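Side-chain contacts in alpha-ketoglutarate-dependent non-heme iron oxygenase EasH (Aspergillus japonicus, PDB 5M0T), which probably catalyses an iron- and alpha-ketoglutarate-dependent oxidation in the biosynthesis of the ergot alkaloid cycloclavine: residues L86-L91 with E249-L254; D111-T116 with D270-D275; V241-E246 with V259-V264. One frame throughout, in Å; residues are numbered along the deposited sequence.

Contact 1 (L86-L91 with E249-L254)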
loop_
_atom_site.group_PDB
_atom_site.type_symbol
_atom_site.label_atom_id
_atom_site.label_comp_id
_atom_site.label_asym_id
_atom_site.label_seq_id
_atom_site.Cartn_x
_atom_site.Cartn_y
_atom_site.Cartn_z
ATOM N N LEU A 86 21.112 12.239 -7.702
ATOM C CA LEU A 86 21.871 11.070 -7.281
ATOM C C LEU A 86 20.960 9.989 -6.664
ATOM O O LEU A 86 21.194 8.792 -6.862
ATOM C CB LEU A 86 22.984 11.489 -6.310
ATOM C CG LEU A 86 24.005 10.416 -5.885
ATOM C CD1 LEU A 86 25.391 11.042 -5.687
ATOM C CD2 LEU A 86 23.566 9.632 -4.636
ATOM N N PHE A 87 19.923 10.402 -5.937
ATOM C CA PHE A 87 18.939 9.458 -5.403
ATOM C C PHE A 87 18.171 8.785 -6.553
ATOM O O PHE A 87 18.116 7.563 -6.657
ATOM C CB PHE A 87 17.963 10.176 -4.461
ATOM C CG PHE A 87 17.084 9.262 -3.696
ATOM C CD1 PHE A 87 15.912 8.766 -4.258
ATOM C CD2 PHE A 87 17.409 8.911 -2.399
ATOM C CE1 PHE A 87 15.104 7.896 -3.548
ATOM C CE2 PHE A 87 16.599 8.058 -1.681
ATOM C CZ PHE A 87 15.445 7.541 -2.253
ATOM N N ARG A 88 17.576 9.617 -7.400
ATOM C CA ARG A 88 16.798 9.157 -8.541
ATOM C C ARG A 88 17.550 8.195 -9.470
ATOM O O ARG A 88 16.994 7.188 -9.853
ATOM C CB ARG A 88 16.306 10.355 -9.354
ATOM C CG ARG A 88 15.195 11.147 -8.679
ATOM C CD ARG A 88 14.529 12.090 -9.671
ATOM N NE ARG A 88 15.463 13.048 -10.269
ATOM C CZ ARG A 88 15.924 14.156 -9.690
ATOM N NH1 ARG A 88 15.577 14.489 -8.446
ATOM N NH2 ARG A 88 16.762 14.930 -10.368
ATOM N N ASP A 89 18.805 8.513 -9.798
ATOM C CA ASP A 89 19.571 7.823 -10.860
ATOM C C ASP A 89 20.569 6.772 -10.362
ATOM O O ASP A 89 20.713 5.730 -10.988
ATOM C CB ASP A 89 20.351 8.839 -11.688
ATOM C CG ASP A 89 19.468 9.858 -12.381
ATOM O OD1 ASP A 89 18.229 9.787 -12.270
ATOM O OD2 ASP A 89 20.040 10.750 -13.057
ATOM N N GLU A 90 21.273 7.051 -9.266
ATOM C CA GLU A 90 22.321 6.156 -8.765
ATOM C C GLU A 90 21.760 5.163 -7.746
ATOM O O GLU A 90 21.868 3.960 -7.938
ATOM C CB GLU A 90 23.504 6.961 -8.201
ATOM C CG GLU A 90 24.009 8.031 -9.178
ATOM C CD GLU A 90 25.371 8.648 -8.842
ATOM O OE1 GLU A 90 26.254 7.976 -8.259
ATOM O OE2 GLU A 90 25.574 9.828 -9.195
ATOM N N LEU A 91 21.116 5.661 -6.697
ATOM C CA LEU A 91 20.610 4.796 -5.620
ATOM C C LEU A 91 19.403 3.932 -6.017
ATOM O O LEU A 91 19.350 2.741 -5.673
ATOM C CB LEU A 91 20.268 5.617 -4.383
ATOM C CG LEU A 91 21.466 6.327 -3.763
ATOM C CD1 LEU A 91 20.981 7.273 -2.673
ATOM C CD2 LEU A 91 22.482 5.326 -3.214
ATOM N N GLU A 249 9.795 11.228 -15.562
ATOM C CA GLU A 249 10.208 10.834 -16.919
ATOM C C GLU A 249 11.710 10.969 -17.216
ATOM O O GLU A 249 12.157 10.499 -18.272
ATOM C CB GLU A 249 9.367 11.565 -17.977
ATOM C CG GLU A 249 7.902 11.157 -17.920
ATOM C CD GLU A 249 7.053 11.741 -19.027
ATOM O OE1 GLU A 249 7.266 12.907 -19.429
ATOM O OE2 GLU A 249 6.164 11.009 -19.515
ATOM N N THR A 250 12.478 11.576 -16.304
ATOM C CA THR A 250 13.949 11.569 -16.374
ATOM C C THR A 250 14.611 10.284 -15.840
ATOM O O THR A 250 15.806 10.083 -16.044
ATOM C CB THR A 250 14.567 12.742 -15.583
ATOM O OG1 THR A 250 14.210 12.635 -14.205
ATOM C CG2 THR A 250 14.091 14.080 -16.129
ATOM N N MET A 251 13.850 9.424 -15.169
ATOM C CA MET A 251 14.419 8.272 -14.471
ATOM C C MET A 251 14.333 7.009 -15.334
ATOM O O MET A 251 13.611 6.969 -16.336
ATOM C CB MET A 251 13.675 8.043 -13.161
ATOM C CG MET A 251 13.407 9.291 -12.324
ATOM S SD MET A 251 12.519 8.824 -10.821
ATOM C CE MET A 251 11.736 10.359 -10.356
ATOM N N THR A 252 15.075 5.980 -14.935
ATOM C CA THR A 252 15.014 4.681 -15.592
ATOM C C THR A 252 13.691 4.021 -15.193
ATOM O O THR A 252 13.162 4.311 -14.108
ATOM C CB THR A 252 16.149 3.745 -15.150
ATOM O OG1 THR A 252 16.014 3.467 -13.740
ATOM C CG2 THR A 252 17.527 4.354 -15.450
ATOM N N PRO A 253 13.162 3.114 -16.045
ATOM C CA PRO A 253 11.957 2.351 -15.695
ATOM C C PRO A 253 11.993 1.728 -14.287
ATOM O O PRO A 253 10.992 1.778 -13.577
ATOM C CB PRO A 253 11.927 1.245 -16.760
ATOM C CG PRO A 253 12.611 1.845 -17.946
ATOM C CD PRO A 253 13.635 2.808 -17.409
ATOM N N LEU A 254 13.139 1.164 -13.900
ATOM C CA LEU A 254 13.300 0.522 -12.602
ATOM C C LEU A 254 13.206 1.540 -11.460
ATOM O O LEU A 254 12.573 1.263 -10.452
ATOM C CB LEU A 254 14.640 -0.217 -12.522
ATOM C CG LEU A 254 15.049 -0.861 -11.190
ATOM C CD1 LEU A 254 13.998 -1.847 -10.714
ATOM C CD2 LEU A 254 16.395 -1.553 -11.354
#
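R88 and M251 meet through the carbon part of one chain and the thioether end of the other, crossing at about a right angle. The methyl CE of M251 lies 3.4 Å from R88 CD, the closest approach here, and 3.9 Å from R88 CG; the sulfur SD follows at 4.0 Å from the same CD. M251 sets out with CG beside its backbone N (chi1 -45°) and then runs extended, which carries CE across the arginine methylenes although its first bond does not head for the helix. R88 also starts with CG beside its backbone N but bends at chi3 (-59°), turning the guanidinium away from the methionine; its NH1 is held by the carbonyl of P81. No hydrogen bond or salt bridge spans the two segments. R88 NE stands 4.2 Å from T250 OG1, an oblique approach too long for a bond, and that hydroxyl is taken up by the carbonyl of L247 instead. D89 closes the margin loosely: its carboxylate reaches only to 4.5 Å between OD1 and T250 O, while OD2 pairs with K85 in a salt bridge. Within the helix, L86 O accepts from E90 N as in an alpha-helix and from L91 N in a wider pi-type turn. The contact is the plain meeting of helix 85-91 with the loop that leads into helix 253-258, where T252 is the N-cap. Behind it, F87 packs on strands 112-122 and 222-231 of the large sheet, and L86 rests on helix 42-52.

Contact 2 (D111-T116 with D270-D275); sequences DYWLTT and DIWTYD
W113 drives the edge of its six-membered ring into the face of W272, a T-shaped pair with planes at 86° and centroids 5.2 Å apart, measured to the five-membered ring of W272. The tight part is confined to this spot: W113 CZ3 sits 3.9 Å from W272 CD1, and CH2 of the same edge comes to 4.0 Å from W272 CG, off-centre over that face. CB of W113 already points toward the other segment, and CG, lodged between backbone N and carbonyl carbon (chi1 56°), sets the indole with its six-membered edge leading. The W272 indole is fixed in turn by a hydrogen bond from NE1 to the carbonyl of G260. The backbones stay well apart, 11.6 Å between the CA atoms of W113 and W272 even at their nearest, so the long indoles bridge the gap. At the partly exposed flank D111 OD2 and D270 OD1 stay 6.7 Å from each other, and D111 OD2 pairs with K257. Both tryptophans take part in the dimer interface, W113 packing on T235 and W272 on W272 of the second subunit. The pair joins strand 112-122 of the large sheet, part of the cupin-type core expected of the PhyH family, to the end of the two-stranded hairpin 264-271.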
loop_
_atom_site.group_PDB
_atom_site.type_symbol
_atom_site.label_atom_id
_atom_site.label_comp_id
_atom_site.label_asym_id
_atom_site.label_seq_id
_atom_site.Cartn_x
_atom_site.Cartn_y
_atom_site.Cartn_z
ATOM N N ASP A 111 7.256 -8.247 -5.675
ATOM C CA ASP A 111 7.881 -6.928 -5.863
ATOM C C ASP A 111 7.941 -6.065 -4.582
ATOM O O ASP A 111 7.332 -6.375 -3.560
ATOM C CB ASP A 111 7.187 -6.155 -7.000
ATOM C CG ASP A 111 7.500 -6.713 -8.386
ATOM O OD1 ASP A 111 8.353 -7.615 -8.531
ATOM O OD2 ASP A 111 6.871 -6.233 -9.352
ATOM N N TYR A 112 8.702 -4.980 -4.694
ATOM C CA TYR A 112 9.000 -4.068 -3.612
ATOM C C TYR A 112 9.123 -2.674 -4.205
ATOM O O TYR A 112 9.219 -2.517 -5.429
ATOM C CB TYR A 112 10.319 -4.443 -2.930
ATOM C CG TYR A 112 11.446 -4.605 -3.923
ATOM C CD1 TYR A 112 11.620 -5.808 -4.612
ATOM C CD2 TYR A 112 12.292 -3.547 -4.229
ATOM C CE1 TYR A 112 12.614 -5.956 -5.551
ATOM C CE2 TYR A 112 13.301 -3.694 -5.163
ATOM C CZ TYR A 112 13.460 -4.902 -5.823
ATOM O OH TYR A 112 14.450 -5.075 -6.774
ATOM N N TRP A 113 9.120 -1.674 -3.333
ATOM C CA TRP A 113 9.324 -0.279 -3.730
ATOM C C TRP A 113 9.683 0.598 -2.522
ATOM O O TRP A 113 9.708 0.120 -1.390
ATOM C CB TRP A 113 8.101 0.263 -4.492
ATOM C CG TRP A 113 6.760 0.187 -3.794
ATOM C CD1 TRP A 113 6.491 -0.164 -2.484
ATOM C CD2 TRP A 113 5.503 0.548 -4.368
ATOM N NE1 TRP A 113 5.144 -0.091 -2.241
ATOM C CE2 TRP A 113 4.515 0.354 -3.375
ATOM C CE3 TRP A 113 5.115 1.031 -5.623
ATOM C CZ2 TRP A 113 3.164 0.606 -3.612
ATOM C CZ3 TRP A 113 3.772 1.275 -5.855
ATOM C CH2 TRP A 113 2.810 1.056 -4.852
ATOM N N LEU A 114 9.978 1.868 -2.766
ATOM C CA LEU A 114 10.371 2.790 -1.710
ATOM C C LEU A 114 9.163 3.147 -0.853
ATOM O O LEU A 114 8.110 3.472 -1.383
ATOM C CB LEU A 114 10.969 4.061 -2.324
ATOM C CG LEU A 114 11.497 5.128 -1.358
ATOM C CD1 LEU A 114 12.778 4.672 -0.674
ATOM C CD2 LEU A 114 11.716 6.434 -2.111
ATOM N N THR A 115 9.306 3.055 0.461
ATOM C CA THR A 115 8.273 3.556 1.371
ATOM C C THR A 115 8.655 4.955 1.899
ATOM O O THR A 115 7.830 5.879 1.872
ATOM C CB THR A 115 7.886 2.563 2.483
ATOM O OG1 THR A 115 6.871 3.149 3.304
ATOM C CG2 THR A 115 9.053 2.167 3.368
ATOM N N THR A 116 9.904 5.122 2.326
ATOM C CA THR A 116 10.384 6.408 2.818
ATOM C C THR A 116 11.896 6.487 2.771
ATOM O O THR A 116 12.582 5.493 2.928
ATOM C CB THR A 116 9.871 6.731 4.264
ATOM O OG1 THR A 116 10.411 7.984 4.728
ATOM C CG2 THR A 116 10.233 5.635 5.262
ATOM N N ASP A 270 -1.205 -8.034 -10.178
ATOM C CA ASP A 270 -0.799 -6.705 -10.597
ATOM C C ASP A 270 -1.576 -5.704 -9.779
ATOM O O ASP A 270 -2.795 -5.761 -9.756
ATOM C CB ASP A 270 -1.047 -6.461 -12.095
ATOM C CG ASP A 270 0.032 -7.077 -12.981
ATOM O OD1 ASP A 270 1.055 -7.554 -12.458
ATOM O OD2 ASP A 270 -0.142 -7.080 -14.213
ATOM N N ILE A 271 -0.862 -4.809 -9.102
ATOM C CA ILE A 271 -1.481 -3.705 -8.382
ATOM C C ILE A 271 -0.788 -2.390 -8.740
ATOM O O ILE A 271 0.308 -2.397 -9.317
ATOM C CB ILE A 271 -1.505 -3.954 -6.848
ATOM C CG1 ILE A 271 -0.102 -4.017 -6.247
ATOM C CG2 ILE A 271 -2.264 -5.240 -6.535
ATOM C CD1 ILE A 271 -0.122 -4.229 -4.749
ATOM N N TRP A 272 -1.447 -1.277 -8.398
ATOM C CA TRP A 272 -1.049 0.058 -8.844
ATOM C C TRP A 272 -1.126 0.128 -10.384
ATOM O O TRP A 272 -0.145 0.366 -11.082
ATOM C CB TRP A 272 0.334 0.421 -8.299
ATOM C CG TRP A 272 0.536 1.871 -8.040
ATOM C CD1 TRP A 272 1.456 2.689 -8.624
ATOM C CD2 TRP A 272 -0.175 2.680 -7.086
ATOM N NE1 TRP A 272 1.359 3.963 -8.098
ATOM C CE2 TRP A 272 0.374 3.977 -7.145
ATOM C CE3 TRP A 272 -1.202 2.422 -6.167
ATOM C CZ2 TRP A 272 -0.102 5.026 -6.357
ATOM C CZ3 TRP A 272 -1.662 3.467 -5.374
ATOM C CH2 TRP A 272 -1.109 4.751 -5.473
ATOM N N THR A 273 -2.339 -0.063 -10.878
ATOM C CA THR A 273 -2.626 -0.169 -12.288
ATOM C C THR A 273 -3.433 1.020 -12.807
ATOM O O THR A 273 -3.948 1.823 -12.032
ATOM C CB THR A 273 -3.447 -1.438 -12.508
ATOM O OG1 THR A 273 -4.703 -1.297 -11.849
ATOM C CG2 THR A 273 -2.711 -2.665 -11.937
ATOM N N TYR A 274 -3.499 1.137 -14.133
ATOM C CA TYR A 274 -4.462 1.997 -14.817
ATOM C C TYR A 274 -5.459 1.081 -15.481
ATOM O O TYR A 274 -5.082 0.261 -16.318
ATOM C CB TYR A 274 -3.795 2.861 -15.880
ATOM C CG TYR A 274 -4.792 3.631 -16.712
ATOM C CD1 TYR A 274 -5.470 4.698 -16.177
ATOM C CD2 TYR A 274 -5.080 3.268 -18.022
ATOM C CE1 TYR A 274 -6.386 5.424 -16.929
ATOM C CE2 TYR A 274 -6.007 3.966 -18.779
ATOM C CZ TYR A 274 -6.651 5.053 -18.228
ATOM O OH TYR A 274 -7.567 5.766 -18.965
ATOM N N ASP A 275 -6.722 1.210 -15.099
ATOM C CA ASP A 275 -7.795 0.377 -15.616
ATOM C C ASP A 275 -7.543 -1.133 -15.427
ATOM O O ASP A 275 -7.951 -1.942 -16.260
ATOM C CB ASP A 275 -8.002 0.718 -17.103
ATOM C CG ASP A 275 -9.369 0.335 -17.617
ATOM O OD1 ASP A 275 -10.268 -0.028 -16.821
ATOM O OD2 ASP A 275 -9.539 0.404 -18.847
#

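Contact 3 (V241-E246 with V259-V264); sequences VALPRE and VGWRTV
L243 and W261 bring together the loops flanking two consecutive short helices, 245-248 and 253-258, in a protein with the cupin-type (double-stranded beta-helix) fold expected of the PhyH family. Apolar packing carries most of the contact. L243 holds CG beside its backbone N (chi1 -54°) and is extended beyond it, which sends CD1 to V259, 3.7 Å from CG2 and 3.8 Å from CB; the two side chains cross at about a right angle. The same CD1 lies 4.3 Å from W261 CD1, so one methyl serves both the valine and the indole. V259 follows directly on helix 253-258, and P81 covers both it and L243. The indole of W261 makes a second group of contacts, with backbone and aliphatic chain. Its NE1 stands 3.9 Å from L243 CB, yet this N-H is spent on the carbonyl of S240, just before the segment, a bond that would hold the ring's rotation. R245 adds its CB, 4.2 Å from W261 CH2 and oblique to the ring. Beyond CB the arginine runs extended, and its polar end works elsewhere: NE forms a salt bridge with E249 and NH2 bonds to the carbonyl of I283. The backbone turns at G260, whose positive phi of 85° suits glycine and whose carbonyl accepts from S240 OG. The second subunit adds packing of its V241 on W261. No hydrogen bond crosses between the segments themselves; the closest approach of all is L243 O, which lies 3.5 Å from carbon CZ2 of W261, oblique to the ring.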
loop_
_atom_site.group_PDB
_atom_site.type_symbol
_atom_site.label_atom_id
_atom_site.label_comp_id
_atom_site.label_asym_id
_atom_site.label_seq_id
_atom_site.Cartn_x
_atom_site.Cartn_y
_atom_site.Cartn_z
ATOM N N VAL A 241 2.219 10.678 -5.727
ATOM C CA VAL A 241 1.532 11.828 -6.342
ATOM C C VAL A 241 2.193 13.189 -6.079
ATOM O O VAL A 241 1.832 14.148 -6.731
ATOM C CB VAL A 241 0.046 11.957 -5.926
ATOM C CG1 VAL A 241 -0.738 10.720 -6.320
ATOM C CG2 VAL A 241 -0.102 12.261 -4.435
ATOM N N ALA A 242 3.126 13.282 -5.133
ATOM C CA ALA A 242 3.914 14.509 -4.931
ATOM C C ALA A 242 4.938 14.778 -6.044
ATOM O O ALA A 242 5.366 15.915 -6.221
ATOM C CB ALA A 242 4.617 14.470 -3.581
ATOM N N LEU A 243 5.326 13.737 -6.783
ATOM C CA LEU A 243 6.313 13.876 -7.852
ATOM C C LEU A 243 5.649 14.408 -9.110
ATOM O O LEU A 243 4.624 13.870 -9.529
ATOM C CB LEU A 243 6.994 12.525 -8.138
ATOM C CG LEU A 243 7.622 11.815 -6.932
ATOM C CD1 LEU A 243 8.210 10.477 -7.320
ATOM C CD2 LEU A 243 8.676 12.705 -6.281
ATOM N N PRO A 244 6.206 15.487 -9.699
ATOM C CA PRO A 244 5.695 15.884 -11.012
ATOM C C PRO A 244 6.072 14.853 -12.086
ATOM O O PRO A 244 7.142 14.251 -12.028
ATOM C CB PRO A 244 6.366 17.245 -11.278
ATOM C CG PRO A 244 7.545 17.301 -10.372
ATOM C CD PRO A 244 7.238 16.423 -9.197
ATOM N N ARG A 245 5.180 14.660 -13.048
ATOM C CA ARG A 245 5.426 13.740 -14.155
ATOM C C ARG A 245 6.738 14.046 -14.895
ATOM O O ARG A 245 7.519 13.129 -15.160
ATOM C CB ARG A 245 4.244 13.760 -15.122
ATOM C CG ARG A 245 4.410 12.813 -16.291
ATOM C CD ARG A 245 3.089 12.294 -16.792
ATOM N NE ARG A 245 3.313 11.492 -17.982
ATOM C CZ ARG A 245 2.387 10.786 -18.618
ATOM N NH1 ARG A 245 1.127 10.739 -18.189
ATOM N NH2 ARG A 245 2.738 10.106 -19.698
ATOM N N GLU A 246 6.977 15.326 -15.194
ATOM C CA GLU A 246 8.209 15.785 -15.869
ATOM C C GLU A 246 9.491 15.226 -15.230
ATOM O O GLU A 246 10.394 14.779 -15.935
ATOM C CB GLU A 246 8.226 17.328 -15.942
ATOM C CG GLU A 246 9.574 18.047 -16.109
ATOM C CD GLU A 246 10.096 18.689 -14.811
ATOM O OE1 GLU A 246 10.600 19.832 -14.879
ATOM O OE2 GLU A 246 10.003 18.076 -13.720
ATOM N N VAL A 259 9.705 4.534 -7.074
ATOM C CA VAL A 259 9.064 5.745 -6.582
ATOM C C VAL A 259 7.550 5.824 -6.848
ATOM O O VAL A 259 6.966 6.899 -6.745
ATOM C CB VAL A 259 9.795 7.017 -7.091
ATOM C CG1 VAL A 259 11.279 6.964 -6.737
ATOM C CG2 VAL A 259 9.609 7.242 -8.584
ATOM N N GLY A 260 6.916 4.710 -7.206
ATOM C CA GLY A 260 5.457 4.621 -7.237
ATOM C C GLY A 260 4.771 5.107 -8.500
ATOM O O GLY A 260 3.620 5.538 -8.441
ATOM N N TRP A 261 5.447 5.029 -9.648
ATOM C CA TRP A 261 4.831 5.370 -10.936
ATOM C C TRP A 261 4.715 4.197 -11.940
ATOM O O TRP A 261 4.374 4.421 -13.112
ATOM C CB TRP A 261 5.571 6.551 -11.559
ATOM C CG TRP A 261 5.124 7.859 -11.013
ATOM C CD1 TRP A 261 5.440 8.393 -9.802
ATOM C CD2 TRP A 261 4.262 8.795 -11.652
ATOM N NE1 TRP A 261 4.838 9.608 -9.651
ATOM C CE2 TRP A 261 4.103 9.886 -10.766
ATOM C CE3 TRP A 261 3.610 8.823 -12.889
ATOM C CZ2 TRP A 261 3.317 10.996 -11.069
ATOM C CZ3 TRP A 261 2.822 9.941 -13.198
ATOM C CH2 TRP A 261 2.684 11.012 -12.282
ATOM N N ARG A 262 4.956 2.961 -11.498
ATOM C CA ARG A 262 4.685 1.788 -12.336
ATOM C C ARG A 262 3.967 0.704 -11.562
ATOM O O ARG A 262 3.922 0.707 -10.329
ATOM C CB ARG A 262 5.977 1.216 -12.946
ATOM C CG ARG A 262 6.437 1.927 -14.202
ATOM C CD ARG A 262 7.891 1.656 -14.544
ATOM N NE ARG A 262 8.350 2.520 -15.627
ATOM C CZ ARG A 262 8.145 2.307 -16.928
ATOM N NH1 ARG A 262 7.466 1.252 -17.384
ATOM N NH2 ARG A 262 8.616 3.182 -17.793
ATOM N N THR A 263 3.415 -0.236 -12.325
ATOM C CA THR A 263 2.697 -1.366 -11.786
ATOM C C THR A 263 3.689 -2.316 -11.125
ATOM O O THR A 263 4.800 -2.512 -11.611
ATOM C CB THR A 263 1.889 -2.044 -12.903
ATOM O OG1 THR A 263 0.839 -1.155 -13.315
ATOM C CG2 THR A 263 1.306 -3.409 -12.479
ATOM N N VAL A 264 3.268 -2.879 -9.993
ATOM C CA VAL A 264 4.081 -3.788 -9.183
ATOM C C VAL A 264 3.285 -5.074 -9.021
ATOM O O VAL A 264 2.063 -5.038 -8.996
ATOM C CB VAL A 264 4.462 -3.193 -7.808
ATOM C CG1 VAL A 264 5.505 -2.107 -7.963
ATOM C CG2 VAL A 264 3.245 -2.646 -7.056
#

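Each contact includes a segment from residues 241-275, which packs in contacts 1 and 2 against helix 85-91 and strand 112-122. Contacts 2 and 3, with centres about 9 Å apart, are joined by a probable hydrogen bond between W272 O and T263 OG1 (2.9 Å). Both also touch the second subunit. Contact 1 lies about 12 Å from contact 3, centre to centre, and reaches it where M251 SD approaches V259 CG2 at 4.0 Å. Its link to contact 2 is F87 CZ on L114 CD2 (3.9 Å). None of the segments supplies a ligand of the iron (H132, E134, H210), but strand 112-122 of contact 2 continues to L120, which lines the 2-oxoglutarate pocket.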